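Local structure of vinylacetyl-CoA Delta-isomerase (Nitrosopumilus maritimus SCM1, 6VJR) at residues S109-T114 with D124-F129; L299-I304 with L332-F337; F372-S377 with G439-S444. The protein probably acts as a 4-hydroxybutyryl-CoA dehydratase and vinylacetyl-CoA Delta-isomerase that uses FAD and a [4Fe-4S] cluster, in an oxygen-tolerant archaeal form. All blocks are in the same frame, centred on the assembly; numbering follows the deposited sequence. Where two conformers were deposited one is given.

Contact 1 (S109-T114 with D124-F129); sequences SLHSTT and DYHKRF
Thr114 and His126, their CA atoms 4.8 Å apart, mark where helix segments 109-114 and 125-129 draw together, running roughly antiparallel at 151° with 8.9 Å between their axes. The polar link is a single hydrogen bond from His126 ND1 to Thr114 OG1, 2.9 Å long, with the oxygen lying almost exactly in the imidazole plane. Thr114 passes the chain of bonds back into its own helix: chi1 of 54° sets OG1 between the backbone N and the carbonyl carbon, where it donates to Leu110 O at 2.7 Å. That carbonyl also takes the backbone N-H of Thr114, which arrives from the other face of its plane.

Held in this rotation, His126 turns its CE1 onto the centre of one face of His111, a T-shaped pair with ring centroids 4.8 Å apart and planes at 84°. The same CE1 sits 3.0 Å from His111 O, which lies at the edge of the His126 ring. His111 ND1 is hydrogen-bonded to Ser352, which holds the ring's rotation. One turn along the second helix, Phe129 reaches across to the first: Leu110 CB stands over a ring face toward the rim, 3.8 Å from Phe129 CZ, as a CH-pi contact, while Phe270 meets the same ring edge-to-face.

Asp118, in the first helix, accepts the backbone N-H groups of Tyr125 and His126 where the second helix starts. Together these contacts make the closed end of an antiparallel helical hairpin, 101-121 with 125-139, in the N-terminal family region.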
loop_
_atom_site.group_PDB
_atom_site.type_symbol
_atom_site.label_atom_id
_atom_site.label_comp_id
_atom_site.label_asym_id
_atom_site.label_seq_id
_atom_site.Cartn_x
_atom_site.Cartn_y
_atom_site.Cartn_z
ATOM N N SER A 109 26.001 -17.010 -15.675
ATOM C CA SER A 109 25.462 -16.455 -16.906
ATOM C C SER A 109 26.438 -16.580 -18.080
ATOM O O SER A 109 26.046 -16.856 -19.229
ATOM C CB SER A 109 24.984 -15.022 -16.657
ATOM O OG SER A 109 26.026 -14.114 -16.320
ATOM N N LEU A 110 27.726 -16.369 -17.812
ATOM C CA LEU A 110 28.739 -16.531 -18.856
ATOM C C LEU A 110 28.865 -17.964 -19.325
ATOM O O LEU A 110 29.160 -18.181 -20.494
ATOM C CB LEU A 110 30.074 -16.009 -18.387
ATOM C CG LEU A 110 30.205 -14.500 -18.398
ATOM C CD1 LEU A 110 31.395 -14.087 -17.556
ATOM C CD2 LEU A 110 30.306 -13.957 -19.829
ATOM N N HIS A 111 28.619 -18.931 -18.440
ATOM C CA HIS A 111 28.800 -20.316 -18.834
ATOM C C HIS A 111 27.873 -20.655 -20.007
ATOM O O HIS A 111 28.313 -21.181 -21.034
ATOM C CB HIS A 111 28.544 -21.225 -17.634
ATOM C CG HIS A 111 28.866 -22.647 -17.865
ATOM N ND1 HIS A 111 28.006 -23.480 -18.543
ATOM C CD2 HIS A 111 29.945 -23.399 -17.526
ATOM C CE1 HIS A 111 28.548 -24.713 -18.570
ATOM N NE2 HIS A 111 29.723 -24.689 -17.967
ATOM N N SER A 112 26.593 -20.281 -19.897
ATOM C CA SER A 112 25.637 -20.560 -20.962
ATOM C C SER A 112 25.823 -19.625 -22.160
ATOM O O SER A 112 25.681 -20.051 -23.296
ATOM C CB SER A 112 24.208 -20.530 -20.471
ATOM O OG SER A 112 23.804 -19.237 -20.058
ATOM N N THR A 113 26.118 -18.347 -21.917
ATOM C CA THR A 113 26.185 -17.372 -22.995
ATOM C C THR A 113 27.382 -17.681 -23.904
ATOM O O THR A 113 27.255 -17.669 -25.126
ATOM C CB THR A 113 26.249 -15.957 -22.441
ATOM O OG1 THR A 113 25.117 -15.713 -21.609
ATOM C CG2 THR A 113 26.252 -14.969 -23.593
ATOM N N THR A 114 28.569 -17.942 -23.337
ATOM C CA THR A 114 29.762 -18.229 -24.148
ATOM C C THR A 114 29.528 -19.440 -25.050
ATOM O O THR A 114 29.989 -19.464 -26.194
ATOM C CB THR A 114 31.000 -18.433 -23.282
ATOM O OG1 THR A 114 30.738 -19.429 -22.299
ATOM C CG2 THR A 114 31.497 -17.132 -22.679
ATOM N N ASP A 124 35.941 -19.844 -29.478
ATOM C CA ASP A 124 36.255 -20.732 -28.364
ATOM C C ASP A 124 36.213 -19.981 -27.039
ATOM O O ASP A 124 36.963 -20.288 -26.116
ATOM C CB ASP A 124 37.606 -21.400 -28.491
ATOM C CG ASP A 124 38.757 -20.430 -28.657
ATOM O OD1 ASP A 124 38.485 -19.231 -28.634
ATOM O OD2 ASP A 124 39.895 -20.881 -28.892
ATOM N N TYR A 125 35.264 -19.053 -26.929
ATOM C CA TYR A 125 35.016 -18.347 -25.685
ATOM C C TYR A 125 34.653 -19.293 -24.542
ATOM O O TYR A 125 35.029 -19.041 -23.391
ATOM C CB TYR A 125 33.952 -17.271 -25.857
ATOM C CG TYR A 125 34.259 -16.277 -26.963
ATOM C CD1 TYR A 125 35.378 -15.461 -26.908
ATOM C CD2 TYR A 125 33.372 -16.072 -28.012
ATOM C CE1 TYR A 125 35.667 -14.547 -27.913
ATOM C CE2 TYR A 125 33.654 -15.165 -29.023
ATOM C CZ TYR A 125 34.789 -14.372 -28.966
ATOM O OH TYR A 125 35.073 -13.505 -29.986
ATOM N N HIS A 126 33.853 -20.312 -24.827
ATOM C CA HIS A 126 33.433 -21.246 -23.791
ATOM C C HIS A 126 34.645 -22.015 -23.257
ATOM O O HIS A 126 34.752 -22.193 -22.043
ATOM C CB HIS A 126 32.318 -22.161 -24.311
ATOM C CG HIS A 126 31.664 -22.947 -23.265
ATOM N ND1 HIS A 126 30.908 -22.336 -22.291
ATOM C CD2 HIS A 126 31.629 -24.266 -23.007
ATOM C CE1 HIS A 126 30.443 -23.268 -21.440
ATOM N NE2 HIS A 126 30.875 -24.459 -21.870
ATOM N N LYS A 127 35.536 -22.493 -24.144
ATOM C CA LYS A 127 36.762 -23.191 -23.741
ATOM C C LYS A 127 37.646 -22.295 -22.880
ATOM O O LYS A 127 38.089 -22.697 -21.794
ATOM C CB LYS A 127 37.545 -23.704 -24.964
ATOM C CG LYS A 127 36.857 -24.800 -25.749
ATOM C CD LYS A 127 37.579 -25.310 -26.998
ATOM C CE LYS A 127 36.649 -25.785 -28.107
ATOM N NZ LYS A 127 35.932 -24.680 -28.774
ATOM N N ARG A 128 37.817 -21.037 -23.331
ATOM C CA ARG A 128 38.541 -20.048 -22.550
ATOM C C ARG A 128 37.889 -19.883 -21.180
ATOM O O ARG A 128 38.579 -19.880 -20.146
ATOM C CB ARG A 128 38.561 -18.720 -23.297
ATOM C CG ARG A 128 39.406 -18.715 -24.552
ATOM C CD ARG A 128 39.168 -17.365 -25.187
ATOM N NE ARG A 128 39.899 -17.236 -26.444
ATOM C CZ ARG A 128 39.821 -16.200 -27.265
ATOM N NH1 ARG A 128 40.470 -16.173 -28.430
ATOM N NH2 ARG A 128 39.108 -15.187 -26.932
ATOM N N PHE A 129 36.555 -19.699 -21.172
ATOM C CA PHE A 129 35.858 -19.495 -19.929
ATOM C C PHE A 129 36.008 -20.680 -18.968
ATOM O O PHE A 129 36.249 -20.479 -17.780
ATOM C CB PHE A 129 34.409 -19.098 -20.225
ATOM C CG PHE A 129 33.672 -18.841 -18.926
ATOM C CD1 PHE A 129 33.972 -17.744 -18.130
ATOM C CD2 PHE A 129 32.712 -19.725 -18.470
ATOM C CE1 PHE A 129 33.318 -17.566 -16.929
ATOM C CE2 PHE A 129 32.023 -19.497 -17.291
ATOM C CZ PHE A 129 32.347 -18.442 -16.518
#

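Contact 2 (L299-I304 with L332-F337); sequences LGDVLI and LNETIF
Asn333 meets Gly300 and Asp301 with its amide standing almost upright against the carboxylate, the two planes 87° apart and the side chains crossing at about a right angle. The helices behind them are nearly antiparallel, at 169°, yet their axes stay 10.3 Å apart, and this one amide spans much of the gap. With CG anti to the backbone N (chi1 -162°), Asn333 reaches straight across to the other helix. Its OD1 comes down on the bare backbone of Gly300, 3.7 Å from CA, in the space where any CB would collide with it.

The ND2 end faces Asp301 OD1 at 3.2 Å, but the angle is too poor for a hydrogen bond. Instead ND2 donates to Thr297 O, one turn earlier in helix 295-314, and this bond fixes which way the buried amide is flipped. Ile304 CD1 comes only loosely near, 4.3 Å from Asn333 ND2.

Asp301 and Glu334 bring like charges together, Asp301 OD1 lying 4.4 Å from Glu334 OE2. Arg88 NH2 forms salt bridges with both oxygens, which probably offsets their repulsion. Each acid has a further partner: Asp301 OD2 accepts from Gln92, and Glu334 OE1 bonds Tyr490 of the second subunit, so the polar cluster extends to a subunit interface.

Contacts between the two segments are few, and neighbouring helices pack against their other faces: 372-384 covers Leu303 and Leu332, and 418-432 covers Leu299 and Val302. Two successive long helices, 295-314 and 320-345, thus form an antiparallel pair consistent with the helical C-terminal bundle of the acyl-CoA dehydrogenase clan.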
loop_
_atom_site.group_PDB
_atom_site.type_symbol
_atom_site.label_atom_id
_atom_site.label_comp_id
_atom_site.label_asym_id
_atom_site.label_seq_id
_atom_site.Cartn_x
_atom_site.Cartn_y
_atom_site.Cartn_z
ATOM N N LEU A 299 19.190 -10.115 6.111
ATOM C CA LEU A 299 19.252 -8.798 6.719
ATOM C C LEU A 299 17.909 -8.446 7.381
ATOM O O LEU A 299 17.875 -7.909 8.482
ATOM C CB LEU A 299 19.605 -7.761 5.659
ATOM C CG LEU A 299 21.088 -7.556 5.400
ATOM C CD1 LEU A 299 21.762 -8.852 4.945
ATOM C CD2 LEU A 299 21.293 -6.447 4.429
ATOM N N GLY A 300 16.807 -8.799 6.721
ATOM C CA GLY A 300 15.486 -8.635 7.300
ATOM C C GLY A 300 15.357 -9.360 8.631
ATOM O O GLY A 300 14.803 -8.812 9.578
ATOM N N ASP A 301 15.882 -10.603 8.703
ATOM C CA ASP A 301 15.839 -11.373 9.942
ATOM C C ASP A 301 16.565 -10.631 11.072
ATOM O O ASP A 301 16.090 -10.548 12.204
ATOM C CB ASP A 301 16.507 -12.728 9.723
ATOM C CG ASP A 301 15.749 -13.678 8.799
ATOM O OD1 ASP A 301 14.509 -13.568 8.726
ATOM O OD2 ASP A 301 16.427 -14.558 8.144
ATOM N N VAL A 302 17.720 -10.054 10.764
ATOM C CA VAL A 302 18.488 -9.257 11.727
ATOM C C VAL A 302 17.679 -8.035 12.180
ATOM O O VAL A 302 17.607 -7.765 13.371
ATOM C CB VAL A 302 19.855 -8.855 11.138
ATOM C CG1 VAL A 302 20.578 -7.866 12.039
ATOM C CG2 VAL A 302 20.731 -10.056 10.841
ATOM N N LEU A 303 17.102 -7.281 11.244
ATOM C CA LEU A 303 16.356 -6.070 11.563
ATOM C C LEU A 303 15.134 -6.381 12.425
ATOM O O LEU A 303 14.794 -5.673 13.352
ATOM C CB LEU A 303 16.078 -5.326 10.272
ATOM C CG LEU A 303 15.484 -3.932 10.476
ATOM C CD1 LEU A 303 16.251 -3.090 11.419
ATOM C CD2 LEU A 303 15.398 -3.254 9.097
ATOM N N ILE A 304 14.451 -7.481 12.101
ATOM C CA ILE A 304 13.304 -7.928 12.877
ATOM C C ILE A 304 13.758 -8.244 14.306
ATOM O O ILE A 304 13.169 -7.834 15.306
ATOM C CB ILE A 304 12.643 -9.131 12.206
ATOM C CG1 ILE A 304 11.973 -8.749 10.906
ATOM C CG2 ILE A 304 11.707 -9.831 13.185
ATOM C CD1 ILE A 304 11.617 -9.934 10.035
ATOM N N LEU A 332 6.350 -9.746 5.021
ATOM C CA LEU A 332 6.960 -9.118 3.835
ATOM C C LEU A 332 8.315 -9.758 3.493
ATOM O O LEU A 332 8.662 -10.016 2.338
ATOM C CB LEU A 332 7.103 -7.626 4.110
ATOM C CG LEU A 332 5.810 -6.836 4.307
ATOM C CD1 LEU A 332 6.115 -5.382 4.596
ATOM C CD2 LEU A 332 4.931 -6.933 3.058
ATOM N N ASN A 333 9.090 -10.005 4.534
ATOM C CA ASN A 333 10.407 -10.623 4.385
ATOM C C ASN A 333 10.294 -12.024 3.768
ATOM O O ASN A 333 11.003 -12.357 2.819
ATOM C CB ASN A 333 11.124 -10.650 5.736
ATOM C CG ASN A 333 12.613 -10.869 5.618
ATOM O OD1 ASN A 333 13.291 -10.198 4.831
ATOM N ND2 ASN A 333 13.138 -11.766 6.439
ATOM N N GLU A 334 9.335 -12.812 4.243
ATOM C CA GLU A 334 9.170 -14.159 3.717
ATOM C C GLU A 334 8.594 -14.176 2.313
ATOM O O GLU A 334 8.813 -15.103 1.544
ATOM C CB GLU A 334 8.350 -15.044 4.632
ATOM C CG GLU A 334 8.984 -15.217 6.004
ATOM C CD GLU A 334 10.358 -15.858 6.077
ATOM O OE1 GLU A 334 10.798 -16.544 5.115
ATOM O OE2 GLU A 334 10.947 -15.719 7.179
ATOM N N THR A 335 7.842 -13.135 1.958
ATOM C CA THR A 335 7.303 -13.005 0.611
ATOM C C THR A 335 8.477 -12.932 -0.389
ATOM O O THR A 335 8.455 -13.523 -1.462
ATOM C CB THR A 335 6.372 -11.776 0.531
ATOM O OG1 THR A 335 5.210 -12.012 1.322
ATOM C CG2 THR A 335 5.829 -11.598 -0.880
ATOM N N ILE A 336 9.506 -12.137 -0.068
ATOM C CA ILE A 336 10.696 -12.038 -0.899
ATOM C C ILE A 336 11.368 -13.402 -0.971
ATOM O O ILE A 336 11.746 -13.880 -2.073
ATOM C CB ILE A 336 11.656 -10.957 -0.369
ATOM C CG1 ILE A 336 11.009 -9.598 -0.480
ATOM C CG2 ILE A 336 12.988 -11.035 -1.106
ATOM C CD1 ILE A 336 11.669 -8.567 0.407
ATOM N N PHE A 337 11.563 -14.000 0.202
ATOM C CA PHE A 337 12.246 -15.281 0.217
ATOM C C PHE A 337 11.540 -16.295 -0.689
ATOM O O PHE A 337 12.193 -17.044 -1.449
ATOM C CB PHE A 337 12.266 -15.806 1.662
ATOM C CG PHE A 337 12.921 -17.160 1.795
ATOM C CD1 PHE A 337 14.281 -17.306 1.609
ATOM C CD2 PHE A 337 12.166 -18.288 2.128
ATOM C CE1 PHE A 337 14.877 -18.570 1.687
ATOM C CE2 PHE A 337 12.772 -19.527 2.192
ATOM C CZ PHE A 337 14.117 -19.651 1.991
#

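Contact 3 (F372-S377 with G439-S444); sequences FPYEIS and GYLTES. With FE (Fe (III) ion), chain I; FAD (flavin-adenine dinucleotide), chain F; SF4 (iron/sulfur cluster), chain E.
Pro373 is the bump that fills the hollow between Tyr440 and Leu441: its CB lies over one face of the Tyr440 ring toward the rim, 3.6 Å from Tyr440 CZ, while Leu441 CD2 flanks it. Chi1 of -173° swings the Tyr440 ring across the groove, and its OH abuts the Ile376 side chain, Ile376 CD1 and CG2 each 3.5 Å from Tyr440 OH. In the conformer given, Ser377 OG sits at the edge of that ring, a position that is not settled.

On the other flank the bump is Leu441. Its CD2 stands over the centre of the Tyr374 ring in a CH-pi contact, and its CB lies 3.7 Å from Tyr374 CZ. The ring's OH goes on to bond Gln381 of the third subunit, which Thr442 OG1 also reaches.

These antiparallel helices of the C-terminal bundle cross at -155°, and the second widens into a pi-type turn at 439-443. Glu443, at the end of that turn, points away from the first helix, and its OE2 binds the iron(III) ion at 1.9 Å together with His289 and Tyr293. Its CG rests 3.4 Å from FAD C7.

Replacing Tyr374 by an alanine would probably uncover Leu441 CD2 and take from Gln381 of the third subunit its hydroxyl partner on Tyr374. Ser444 OG donates to Tyr440 O, approaching from above the carbonyl plane, and lies 3.9 Å from Pro373 CG.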
loop_
_atom_site.group_PDB
_atom_site.type_symbol
_atom_site.label_atom_id
_atom_site.label_comp_id
_atom_site.label_asym_id
_atom_site.label_seq_id
_atom_site.Cartn_x
_atom_site.Cartn_y
_atom_site.Cartn_z
ATOM N N PHE A 372 9.737 -3.728 -0.225
ATOM C CA PHE A 372 9.469 -4.175 1.139
ATOM C C PHE A 372 10.553 -3.758 2.139
ATOM O O PHE A 372 10.215 -3.467 3.303
ATOM C CB PHE A 372 9.182 -5.667 1.244
ATOM C CG PHE A 372 7.952 -6.112 0.491
ATOM C CD1 PHE A 372 6.969 -5.205 0.054
ATOM C CD2 PHE A 372 7.747 -7.470 0.231
ATOM C CE1 PHE A 372 5.860 -5.658 -0.644
ATOM C CE2 PHE A 372 6.617 -7.895 -0.437
ATOM C CZ PHE A 372 5.678 -6.977 -0.882
ATOM N N PRO A 373 11.876 -3.779 1.815
ATOM C CA PRO A 373 12.877 -3.331 2.793
ATOM C C PRO A 373 12.545 -1.949 3.353
ATOM O O PRO A 373 12.835 -1.674 4.520
ATOM C CB PRO A 373 14.210 -3.415 2.042
ATOM C CG PRO A 373 13.929 -4.548 1.057
ATOM C CD PRO A 373 12.514 -4.269 0.574
ATOM N N TYR A 374 12.016 -1.078 2.485
ATOM C CA TYR A 374 11.660 0.266 2.913
ATOM C C TYR A 374 10.584 0.241 3.988
ATOM O O TYR A 374 10.620 1.036 4.922
ATOM C CB TYR A 374 11.309 1.108 1.710
ATOM C CG TYR A 374 12.488 1.496 0.825
ATOM C CD1 TYR A 374 12.930 0.652 -0.186
ATOM C CD2 TYR A 374 13.177 2.682 1.000
ATOM C CE1 TYR A 374 13.992 0.991 -1.006
ATOM C CE2 TYR A 374 14.226 3.054 0.187
ATOM C CZ TYR A 374 14.681 2.166 -0.785
ATOM O OH TYR A 374 15.672 2.490 -1.656
ATOM N N GLU A 375 9.637 -0.678 3.872
ATOM C CA GLU A 375 8.578 -0.793 4.860
ATOM C C GLU A 375 9.074 -1.459 6.147
ATOM O O GLU A 375 8.711 -1.106 7.290
ATOM C CB GLU A 375 7.412 -1.537 4.251
ATOM C CG GLU A 375 6.203 -1.636 5.204
ATOM C CD GLU A 375 5.536 -0.370 5.727
ATOM O OE1 GLU A 375 5.941 0.717 5.300
ATOM O OE2 GLU A 375 4.647 -0.457 6.621
ATOM N N ILE A 376 9.909 -2.509 6.000
ATOM C CA ILE A 376 10.464 -3.162 7.173
ATOM C C ILE A 376 11.266 -2.145 7.986
ATOM O O ILE A 376 11.203 -2.105 9.238
ATOM C CB ILE A 376 11.272 -4.395 6.707
ATOM C CG1 ILE A 376 10.373 -5.473 6.043
ATOM C CG2 ILE A 376 12.034 -5.008 7.866
ATOM C CD1 ILE A 376 11.123 -6.576 5.336
ATOM N N SER A 377 12.019 -1.293 7.295
ATOM C CA SER A 377 12.796 -0.269 7.964
ATOM C C SER A 377 11.906 0.744 8.678
ATOM O O SER A 377 12.208 1.142 9.805
ATOM C CB SER A 377 13.685 0.419 6.971
ATOM O OG SER A 377 14.662 -0.487 6.507
ATOM N N GLY A 439 23.121 -0.797 1.391
ATOM C CA GLY A 439 22.804 -2.088 0.816
ATOM C C GLY A 439 21.360 -2.515 1.050
ATOM O O GLY A 439 20.684 -2.935 0.101
ATOM N N TYR A 440 20.833 -2.310 2.261
ATOM C CA TYR A 440 19.528 -2.872 2.549
ATOM C C TYR A 440 18.426 -2.143 1.763
ATOM O O TYR A 440 17.446 -2.759 1.348
ATOM C CB TYR A 440 19.274 -2.862 4.057
ATOM C CG TYR A 440 18.004 -3.583 4.459
ATOM C CD1 TYR A 440 17.773 -4.887 4.096
ATOM C CD2 TYR A 440 16.975 -2.924 5.096
ATOM C CE1 TYR A 440 16.615 -5.552 4.445
ATOM C CE2 TYR A 440 15.804 -3.585 5.443
ATOM C CZ TYR A 440 15.582 -4.882 5.068
ATOM O OH TYR A 440 14.424 -5.533 5.373
ATOM N N LEU A 441 18.572 -0.836 1.614
ATOM C CA LEU A 441 17.586 -0.013 0.940
ATOM C C LEU A 441 18.005 0.265 -0.492
ATOM O O LEU A 441 17.385 -0.256 -1.421
ATOM C CB LEU A 441 17.272 1.271 1.717
ATOM C CG LEU A 441 16.754 1.073 3.130
ATOM C CD1 LEU A 441 16.413 2.428 3.775
ATOM C CD2 LEU A 441 15.565 0.153 3.150
ATOM N N THR A 442 19.034 1.088 -0.697
ATOM C CA THR A 442 19.280 1.567 -2.040
ATOM C C THR A 442 19.776 0.480 -3.006
ATOM O O THR A 442 19.424 0.514 -4.194
ATOM C CB THR A 442 20.207 2.784 -1.961
ATOM O OG1 THR A 442 19.748 3.683 -0.943
ATOM C CG2 THR A 442 20.165 3.544 -3.275
ATOM N N GLU A 443 20.571 -0.495 -2.537
ATOM C CA GLU A 443 20.966 -1.565 -3.427
ATOM C C GLU A 443 19.779 -2.499 -3.690
ATOM O O GLU A 443 19.641 -3.019 -4.786
ATOM C CB GLU A 443 22.153 -2.342 -2.884
ATOM C CG GLU A 443 22.861 -3.053 -4.027
ATOM C CD GLU A 443 22.506 -4.478 -4.246
ATOM O OE1 GLU A 443 21.953 -5.066 -3.273
ATOM O OE2 GLU A 443 22.864 -4.997 -5.328
ATOM N N SER A 444 18.869 -2.659 -2.721
ATOM C CA SER A 444 17.614 -3.355 -2.990
ATOM C C SER A 444 16.865 -2.681 -4.141
ATOM O O SER A 444 16.253 -3.312 -4.999
ATOM C CB SER A 444 16.753 -3.480 -1.729
ATOM O OG SER A 444 17.372 -4.371 -0.815
HETATM FE FE FE I . 23.016 -6.734 -6.212
HETATM P PA FAD F . 19.988 5.127 -13.747
HETATM O O1A FAD F . 19.985 4.237 -14.920
HETATM O O2A FAD F . 20.578 6.470 -13.909
HETATM O O5B FAD F . 18.504 5.101 -13.169
HETATM C C5B FAD F . 17.883 6.276 -12.593
HETATM C C4B FAD F . 16.432 6.282 -12.977
HETATM O O4B FAD F . 16.310 6.584 -14.389
HETATM C C3B FAD F . 15.645 4.978 -12.749
HETATM O O3B FAD F . 14.308 5.270 -12.334
HETATM C C2B FAD F . 15.638 4.336 -14.131
HETATM O O2B FAD F . 14.600 3.404 -14.394
HETATM C C1B FAD F . 15.537 5.574 -15.026
HETATM N N9A FAD F . 16.106 5.383 -16.354
HETATM C C8A FAD F . 17.419 5.203 -16.735
HETATM N N7A FAD F . 17.609 5.092 -18.025
HETATM C C5A FAD F . 16.330 5.177 -18.544
HETATM C C6A FAD F . 15.847 5.125 -19.868
HETATM N N6A FAD F . 16.651 5.023 -20.927
HETATM N N1A FAD F . 14.507 5.176 -20.047
HETATM C C2A FAD F . 13.721 5.322 -18.965
HETATM N N3A FAD F . 14.054 5.421 -17.680
HETATM C C4A FAD F . 15.389 5.333 -17.525
HETATM N N1 FAD F . 26.542 -2.989 -10.904
HETATM C C2 FAD F . 27.561 -3.832 -11.279
HETATM O O2 FAD F . 27.856 -4.038 -12.467
HETATM N N3 FAD F . 28.239 -4.530 -10.298
HETATM C C4 FAD F . 28.032 -4.447 -8.951
HETATM O O4 FAD F . 28.751 -5.019 -8.151
HETATM C C4X FAD F . 27.018 -3.475 -8.570
HETATM N N5 FAD F . 26.766 -3.301 -7.269
HETATM C C5X FAD F . 25.973 -2.229 -6.916
HETATM C C6 FAD F . 25.855 -1.848 -5.571
HETATM C C7 FAD F . 25.105 -0.747 -5.186
HETATM C C7M FAD F . 25.093 -0.312 -3.741
HETATM C C8 FAD F . 24.320 -0.078 -6.147
HETATM C C8M FAD F . 23.412 1.045 -5.740
HETATM C C9 FAD F . 24.347 -0.483 -7.460
HETATM C C9A FAD F . 25.200 -1.541 -7.865
HETATM N N10 FAD F . 25.346 -1.895 -9.206
HETATM C C10 FAD F . 26.320 -2.803 -9.622
HETATM C "C1'" FAD F . 24.741 -0.977 -10.191
HETATM C "C2'" FAD F . 23.272 -1.130 -10.500
HETATM O "O2'" FAD F . 23.133 -2.224 -11.408
HETATM C "C3'" FAD F . 22.734 0.164 -11.130
HETATM O "O3'" FAD F . 22.711 1.124 -10.091
HETATM C "C4'" FAD F . 21.385 0.029 -11.854
HETATM O "O4'" FAD F . 21.532 -0.726 -13.064
HETATM C "C5'" FAD F . 20.767 1.373 -12.193
HETATM O "O5'" FAD F . 21.662 2.119 -13.001
HETATM P P FAD F . 22.102 3.557 -12.599
HETATM O O1P FAD F . 22.673 3.606 -11.251
HETATM O O2P FAD F . 22.901 4.078 -13.719
HETATM O O3P FAD F . 20.769 4.441 -12.505
HETATM FE FE1 SF4 E . 23.980 -8.470 -3.919
HETATM FE FE2 SF4 E . 23.112 -9.097 -1.388
HETATM FE FE3 SF4 E . 25.537 -8.220 -1.729
HETATM FE FE4 SF4 E . 24.937 -10.739 -2.430
HETATM S S1 SF4 E . 25.031 -9.921 -0.348
HETATM S S2 SF4 E . 26.160 -9.188 -3.704
HETATM S S3 SF4 E . 22.797 -10.394 -3.288
HETATM S S4 SF4 E . 23.656 -7.047 -2.248
#

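In the fold
The contacts follow one another along the chain, each closing before the next opens. Contact 1 lies in the N-terminal family region, on helices 101-121 and 125-139, about 34 Å centre to centre from contact 3 and 35 Å from contact 2, on the other side of the chain's centre. Contacts 2 and 3 share the C-terminal helical region, with centres only 10 Å apart, and they touch: Leu299 and Leu303 pack on Tyr440, and Leu332 on Phe372 and Glu375. Helices 295-314, 320-345, 372-384 and 437-446 therefore form one continuous core, which reaches the iron site through Glu443 and meets the second and third subunits.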